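Local coordinates for uncharacterized protein Atu1735 (Agrobacterium tumefaciens, PDB 2PPX), which is of unknown function but, as an XRE-family-like helix-turn-helix protein, probably binds DNA as a transcriptional regulator, at residues P33-E47 with H54-G66. Numbering follows the deposited sequence.
Sequences PRIKIIRRALKLTQE and HIPLGTLRDWEQG. With SO4 (sulfate ion), chain B; SO4 (sulfate ion), chain F; SO4 (sulfate ion), chain C; SO4 (sulfate ion), chain E.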
loop_
_atom_site.group_PDB
_atom_site.type_symbol
_atom_site.label_atom_id
_atom_site.label_comp_id
_atom_site.label_asym_id
_atom_site.label_seq_id
_atom_site.Cartn_x
_atom_site.Cartn_y
_atom_site.Cartn_z
ATOM N N PRO A 33 8.468 13.384 -10.666
ATOM C CA PRO A 33 8.524 12.519 -9.497
ATOM C C PRO A 33 9.956 12.033 -9.266
ATOM O O PRO A 33 10.681 11.749 -10.235
ATOM C CB PRO A 33 7.611 11.354 -9.892
ATOM C CG PRO A 33 6.614 11.978 -10.837
ATOM C CD PRO A 33 7.505 12.891 -11.666
ATOM N N ARG A 34 10.340 11.925 -7.996
ATOM C CA ARG A 34 11.697 11.562 -7.622
ATOM C C ARG A 34 12.147 10.243 -8.247
ATOM O O ARG A 34 13.280 10.142 -8.717
ATOM C CB ARG A 34 11.837 11.491 -6.100
ATOM C CG ARG A 34 11.985 12.844 -5.424
ATOM C CD ARG A 34 12.483 12.617 -4.005
ATOM N NE ARG A 34 12.716 13.856 -3.261
ATOM C CZ ARG A 34 13.408 13.923 -2.123
ATOM N NH1 ARG A 34 13.942 12.828 -1.586
ATOM N NH2 ARG A 34 13.573 15.092 -1.519
ATOM N N ILE A 35 11.260 9.252 -8.280
ATOM C CA ILE A 35 11.619 7.922 -8.818
ATOM C C ILE A 35 12.059 8.034 -10.289
ATOM O O ILE A 35 12.963 7.314 -10.704
ATOM C CB ILE A 35 10.522 6.815 -8.644
ATOM C CG1 ILE A 35 11.071 5.423 -9.122
ATOM C CG2 ILE A 35 9.213 7.281 -9.301
ATOM C CD1 ILE A 35 10.258 4.166 -8.722
ATOM N N LYS A 36 11.393 8.908 -11.048
ATOM C CA LYS A 36 11.694 9.093 -12.471
ATOM C C LYS A 36 13.051 9.773 -12.658
ATOM O O LYS A 36 13.824 9.376 -13.533
ATOM C CB LYS A 36 10.605 9.928 -13.161
ATOM C CG LYS A 36 10.749 9.998 -14.655
ATOM C CD LYS A 36 9.508 10.664 -15.243
ATOM C CE LYS A 36 9.671 10.888 -16.706
ATOM N NZ LYS A 36 8.417 11.506 -17.276
ATOM N N ILE A 37 13.329 10.786 -11.833
ATOM C CA ILE A 37 14.676 11.388 -11.727
ATOM C C ILE A 37 15.779 10.372 -11.441
ATOM O O ILE A 37 16.804 10.313 -12.135
ATOM C CB ILE A 37 14.734 12.528 -10.675
ATOM C CG1 ILE A 37 13.694 13.606 -11.047
ATOM C CG2 ILE A 37 16.185 13.177 -10.623
ATOM C CD1 ILE A 37 13.599 14.769 -10.059
ATOM N N ILE A 38 15.556 9.575 -10.404
ATOM C CA ILE A 38 16.533 8.597 -9.974
ATOM C C ILE A 38 16.745 7.569 -11.094
ATOM O O ILE A 38 17.868 7.289 -11.449
ATOM C CB ILE A 38 16.036 7.865 -8.670
ATOM C CG1 ILE A 38 16.045 8.849 -7.470
ATOM C CG2 ILE A 38 16.933 6.665 -8.357
ATOM C CD1 ILE A 38 15.177 8.308 -6.301
ATOM N N ARG A 39 15.646 7.010 -11.639
ATOM C CA ARG A 39 15.776 5.993 -12.691
ATOM C C ARG A 39 16.524 6.510 -13.926
ATOM O O ARG A 39 17.419 5.851 -14.455
ATOM C CB ARG A 39 14.385 5.465 -13.107
ATOM C CG ARG A 39 14.467 4.385 -14.187
ATOM C CD ARG A 39 13.077 3.903 -14.599
ATOM N NE ARG A 39 12.203 4.947 -15.134
ATOM C CZ ARG A 39 12.264 5.450 -16.371
ATOM N NH1 ARG A 39 13.205 5.042 -17.231
ATOM N NH2 ARG A 39 11.385 6.382 -16.747
ATOM N N ARG A 40 16.135 7.684 -14.412
ATOM C CA ARG A 40 16.841 8.279 -15.549
ATOM C C ARG A 40 18.289 8.611 -15.226
ATOM O O ARG A 40 19.179 8.497 -16.086
ATOM C CB ARG A 40 16.112 9.513 -16.049
ATOM C CG ARG A 40 14.839 9.144 -16.775
ATOM C CD ARG A 40 14.220 10.351 -17.413
ATOM N NE ARG A 40 13.080 9.951 -18.233
ATOM C CZ ARG A 40 12.247 10.779 -18.843
ATOM N NH1 ARG A 40 11.240 10.277 -19.569
ATOM N NH2 ARG A 40 12.392 12.096 -18.719
ATOM N N ALA A 41 18.566 8.982 -13.985
ATOM C CA ALA A 41 19.956 9.306 -13.658
ATOM C C ALA A 41 20.849 8.068 -13.626
ATOM O O ALA A 41 22.071 8.162 -13.854
ATOM C CB ALA A 41 20.042 10.072 -12.369
ATOM N N LEU A 42 20.225 6.922 -13.357
ATOM C CA LEU A 42 20.885 5.621 -13.397
ATOM C C LEU A 42 20.874 4.981 -14.798
ATOM O O LEU A 42 21.433 3.901 -14.969
ATOM C CB LEU A 42 20.220 4.665 -12.392
ATOM C CG LEU A 42 20.233 5.083 -10.917
ATOM C CD1 LEU A 42 19.526 4.032 -10.054
ATOM C CD2 LEU A 42 21.663 5.354 -10.431
ATOM N N LYS A 43 20.234 5.645 -15.766
ATOM C CA LYS A 43 20.133 5.153 -17.147
ATOM C C LYS A 43 19.476 3.772 -17.247
ATOM O O LYS A 43 19.937 2.901 -17.995
ATOM C CB LYS A 43 21.505 5.139 -17.842
ATOM C CG LYS A 43 21.884 6.444 -18.529
ATOM C CD LYS A 43 22.734 6.186 -19.778
ATOM C CE LYS A 43 24.113 5.616 -19.451
ATOM N NZ LYS A 43 24.993 5.490 -20.656
ATOM N N LEU A 44 18.398 3.586 -16.494
ATOM C CA LEU A 44 17.657 2.337 -16.497
ATOM C C LEU A 44 16.305 2.558 -17.121
ATOM O O LEU A 44 15.672 3.594 -16.905
ATOM C CB LEU A 44 17.483 1.787 -15.073
ATOM C CG LEU A 44 18.829 1.449 -14.410
ATOM C CD1 LEU A 44 18.593 1.031 -12.968
ATOM C CD2 LEU A 44 19.646 0.382 -15.192
ATOM N N THR A 45 15.853 1.586 -17.905
ATOM C CA THR A 45 14.477 1.618 -18.375
ATOM C C THR A 45 13.539 1.311 -17.201
ATOM O O THR A 45 13.979 0.878 -16.119
ATOM C CB THR A 45 14.227 0.561 -19.480
ATOM O OG1 THR A 45 14.317 -0.736 -18.893
ATOM C CG2 THR A 45 15.229 0.683 -20.651
ATOM N N GLN A 46 12.245 1.524 -17.401
ATOM C CA GLN A 46 11.271 1.192 -16.356
ATOM C C GLN A 46 11.337 -0.289 -15.973
ATOM O O GLN A 46 11.314 -0.632 -14.784
ATOM C CB GLN A 46 9.853 1.580 -16.772
ATOM C CG GLN A 46 9.657 3.135 -16.930
ATOM C CD GLN A 46 8.219 3.482 -17.299
ATOM O OE1 GLN A 46 7.583 2.750 -18.043
ATOM N NE2 GLN A 46 7.697 4.585 -16.764
ATOM N N GLU A 47 11.449 -1.153 -16.978
ATOM C CA GLU A 47 11.564 -2.605 -16.812
ATOM C C GLU A 47 12.773 -2.992 -15.973
ATOM O O GLU A 47 12.700 -3.809 -15.060
ATOM C CB GLU A 47 11.699 -3.275 -18.195
ATOM C CG GLU A 47 10.428 -3.267 -19.038
ATOM C CD GLU A 47 10.072 -1.913 -19.685
ATOM O OE1 GLU A 47 8.968 -1.890 -20.277
ATOM O OE2 GLU A 47 10.845 -0.903 -19.620
ATOM N N HIS A 54 12.890 -4.344 -7.279
ATOM C CA HIS A 54 11.691 -5.050 -6.807
ATOM C C HIS A 54 10.501 -4.123 -6.572
ATOM O O HIS A 54 9.817 -4.200 -5.546
ATOM C CB HIS A 54 12.005 -5.896 -5.569
ATOM C CG HIS A 54 13.107 -6.896 -5.787
ATOM N ND1 HIS A 54 13.070 -8.164 -5.265
ATOM C CD2 HIS A 54 14.240 -6.829 -6.521
ATOM C CE1 HIS A 54 14.152 -8.829 -5.634
ATOM N NE2 HIS A 54 14.881 -8.041 -6.397
ATOM N N ILE A 55 10.277 -3.229 -7.524
ATOM C CA ILE A 55 9.090 -2.362 -7.499
ATOM C C ILE A 55 8.208 -2.790 -8.682
ATOM O O ILE A 55 8.640 -2.731 -9.819
ATOM C CB ILE A 55 9.465 -0.898 -7.606
ATOM C CG1 ILE A 55 10.347 -0.480 -6.390
ATOM C CG2 ILE A 55 8.203 0.006 -7.715
ATOM C CD1 ILE A 55 11.086 0.788 -6.618
ATOM N N PRO A 56 6.984 -3.237 -8.406
ATOM C CA PRO A 56 6.123 -3.759 -9.498
ATOM C C PRO A 56 5.965 -2.668 -10.574
ATOM O O PRO A 56 5.938 -1.475 -10.272
ATOM C CB PRO A 56 4.786 -4.068 -8.789
ATOM C CG PRO A 56 5.163 -4.240 -7.339
ATOM C CD PRO A 56 6.303 -3.247 -7.097
ATOM N N LEU A 57 5.994 -3.083 -11.825
ATOM C CA LEU A 57 6.131 -2.167 -12.940
ATOM C C LEU A 57 4.953 -1.173 -13.056
ATOM O O LEU A 57 5.168 -0.031 -13.389
ATOM C CB LEU A 57 6.249 -2.988 -14.223
ATOM C CG LEU A 57 6.434 -2.275 -15.546
ATOM C CD1 LEU A 57 7.690 -1.306 -15.531
ATOM C CD2 LEU A 57 6.538 -3.337 -16.638
ATOM N N GLY A 58 3.728 -1.634 -12.811
ATOM C CA GLY A 58 2.556 -0.764 -12.891
ATOM C C GLY A 58 2.619 0.328 -11.845
ATOM O O GLY A 58 2.396 1.485 -12.152
ATOM N N THR A 59 2.948 -0.035 -10.610
ATOM C CA THR A 59 3.066 1.001 -9.612
ATOM C C THR A 59 4.243 1.990 -9.866
ATOM O O THR A 59 4.067 3.191 -9.635
ATOM C CB THR A 59 2.927 0.453 -8.169
ATOM O OG1 THR A 59 2.507 1.516 -7.311
ATOM C CG2 THR A 59 4.224 -0.171 -7.654
ATOM N N LEU A 60 5.379 1.522 -10.376
ATOM C CA LEU A 60 6.464 2.401 -10.823
ATOM C C LEU A 60 5.871 3.407 -11.827
ATOM O O LEU A 60 6.085 4.609 -11.700
ATOM C CB LEU A 60 7.605 1.585 -11.477
ATOM C CG LEU A 60 8.857 2.340 -11.982
ATOM C CD1 LEU A 60 10.082 1.384 -12.046
ATOM C CD2 LEU A 60 8.592 2.863 -13.375
ATOM N N ARG A 61 5.124 2.899 -12.811
ATOM C CA ARG A 61 4.538 3.758 -13.837
ATOM C C ARG A 61 3.539 4.742 -13.202
ATOM O O ARG A 61 3.529 5.920 -13.566
ATOM C CB ARG A 61 3.881 2.917 -14.952
ATOM C CG ARG A 61 4.947 2.300 -15.884
ATOM C CD ARG A 61 4.362 1.193 -16.743
ATOM N NE ARG A 61 5.368 0.742 -17.697
ATOM C CZ ARG A 61 5.299 -0.392 -18.393
ATOM N NH1 ARG A 61 4.272 -1.226 -18.230
ATOM N NH2 ARG A 61 6.273 -0.693 -19.249
ATOM N N ASP A 62 2.740 4.265 -12.237
ATOM C CA ASP A 62 1.819 5.187 -11.556
ATOM C C ASP A 62 2.590 6.320 -10.875
ATOM O O ASP A 62 2.172 7.473 -10.957
ATOM C CB ASP A 62 0.961 4.504 -10.498
ATOM C CG ASP A 62 -0.169 3.682 -11.075
ATOM O OD1 ASP A 62 -0.628 3.931 -12.232
ATOM O OD2 ASP A 62 -0.663 2.802 -10.303
ATOM N N TRP A 63 3.669 5.989 -10.178
ATOM C CA TRP A 63 4.444 6.999 -9.474
ATOM C C TRP A 63 5.042 8.019 -10.476
ATOM O O TRP A 63 4.957 9.246 -10.261
ATOM C CB TRP A 63 5.537 6.383 -8.591
ATOM C CG TRP A 63 5.050 5.499 -7.476
ATOM C CD1 TRP A 63 3.757 5.378 -6.997
ATOM C CD2 TRP A 63 5.844 4.577 -6.722
ATOM N NE1 TRP A 63 3.730 4.444 -5.997
ATOM C CE2 TRP A 63 4.991 3.963 -5.782
ATOM C CE3 TRP A 63 7.204 4.248 -6.725
ATOM C CZ2 TRP A 63 5.443 2.993 -4.875
ATOM C CZ3 TRP A 63 7.661 3.305 -5.808
ATOM C CH2 TRP A 63 6.769 2.676 -4.910
ATOM N N GLU A 64 5.598 7.506 -11.577
ATOM C CA GLU A 64 6.249 8.362 -12.595
ATOM C C GLU A 64 5.263 9.270 -13.332
ATOM O O GLU A 64 5.614 10.403 -13.705
ATOM C CB GLU A 64 7.077 7.514 -13.568
ATOM C CG GLU A 64 8.319 6.923 -12.904
ATOM C CD GLU A 64 9.339 6.404 -13.931
ATOM O OE1 GLU A 64 9.057 6.456 -15.159
ATOM O OE2 GLU A 64 10.409 5.926 -13.499
ATOM N N GLN A 65 4.028 8.806 -13.486
ATOM C CA GLN A 65 2.997 9.582 -14.153
ATOM C C GLN A 65 2.150 10.457 -13.220
ATOM O O GLN A 65 1.240 11.141 -13.675
ATOM C CB GLN A 65 2.100 8.662 -15.005
ATOM C CG GLN A 65 2.912 7.968 -16.096
ATOM C CD GLN A 65 2.098 7.025 -16.937
ATOM O OE1 GLN A 65 2.063 5.819 -16.679
ATOM N NE2 GLN A 65 1.416 7.570 -17.954
ATOM N N GLY A 66 2.435 10.432 -11.924
ATOM C CA GLY A 66 1.618 11.180 -10.974
ATOM C C GLY A 66 0.231 10.592 -10.744
ATOM O O GLY A 66 -0.648 11.295 -10.274
HETATM S S SO4 B . 12.493 6.755 -20.406
HETATM O O1 SO4 B . 12.087 7.078 -21.761
HETATM O O2 SO4 B . 11.443 7.287 -19.560
HETATM O O3 SO4 B . 12.772 5.332 -20.292
HETATM O O4 SO4 B . 13.760 7.379 -20.028
HETATM S S SO4 F . 9.120 13.209 -20.216
HETATM O O1 SO4 F . 8.588 11.850 -20.162
HETATM O O2 SO4 F . 8.160 14.068 -20.912
HETATM O O3 SO4 F . 9.330 13.708 -18.855
HETATM O O4 SO4 F . 10.388 13.206 -20.949
HETATM S S SO4 C . 4.382 -4.392 -20.059
HETATM O O1 SO4 C . 5.283 -3.340 -20.544
HETATM O O2 SO4 C . 5.169 -5.529 -19.572
HETATM O O3 SO4 C . 3.542 -3.901 -18.972
HETATM O O4 SO4 C . 3.498 -4.811 -21.140
HETATM S S SO4 E . 9.917 -10.813 -3.803
HETATM O O1 SO4 E . 10.114 -10.266 -2.453
HETATM O O2 SO4 E . 8.488 -10.983 -4.059
HETATM O O3 SO4 E . 10.460 -9.946 -4.850
HETATM O O4 SO4 E . 10.606 -12.097 -3.867
HETATM O O HOH W 1 6.208 10.224 -16.581
HETATM O O HOH W 2 8.498 0.761 -20.104
#
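Glu-64 of helix 57-64 reaches into a hole formed by Ile-35, Lys-36, Arg-39 and Gln-46, and Arg-39 grips its carboxylate side-on. Arg-39 NE meets the syn lone pair of Glu-64 OE2 at 2.6 Å in an almost straight bond (178°), and NH2 reaches Glu-64 OE1; the guanidinium and carboxylate planes are nearly coplanar. The arginine's bend at chi3 (59°) turns its guanidinium to this task while NH1 holds Leu-44 O, tying down the turn after helix 34-41.

Gln-46 CB rests on Leu-57 CD1 and Leu-60 CD2, and CG lies against Leu-60 CD2 while covering a face of the Arg-39 guanidinium. CD lies against Arg-61 CG and Glu-64 OE1. The amide both donates and accepts: NE2 donates to Glu-64 OE1 (2.8 Å) from above the carboxylate plane, and OE1 accepts from Arg-61 NE (3.0 Å). Arg-61 NH2 extends the polar network to Glu-47 OE1 in a salt bridge of 3.1 Å.

Branched, wholly apolar Ile-35 suits its buried spot: CG2 packs on Glu-64 CG, and CD1 meets the indole edge at Trp-63 CE3 (3.6 Å), beside Leu-60 and Ile-55.

Three donors thus hold the buried Glu-64 carboxylate, probably favouring its charged form, and tie helix 34-41 to helices 46-53 and 57-64, the helix-turn-helix pair. Sulfates, probably from the crystallisation liquor, sit on Lys-36, Arg-39 and Arg-40 and, separately, on Arg-61, consistent with contacts to DNA phosphates.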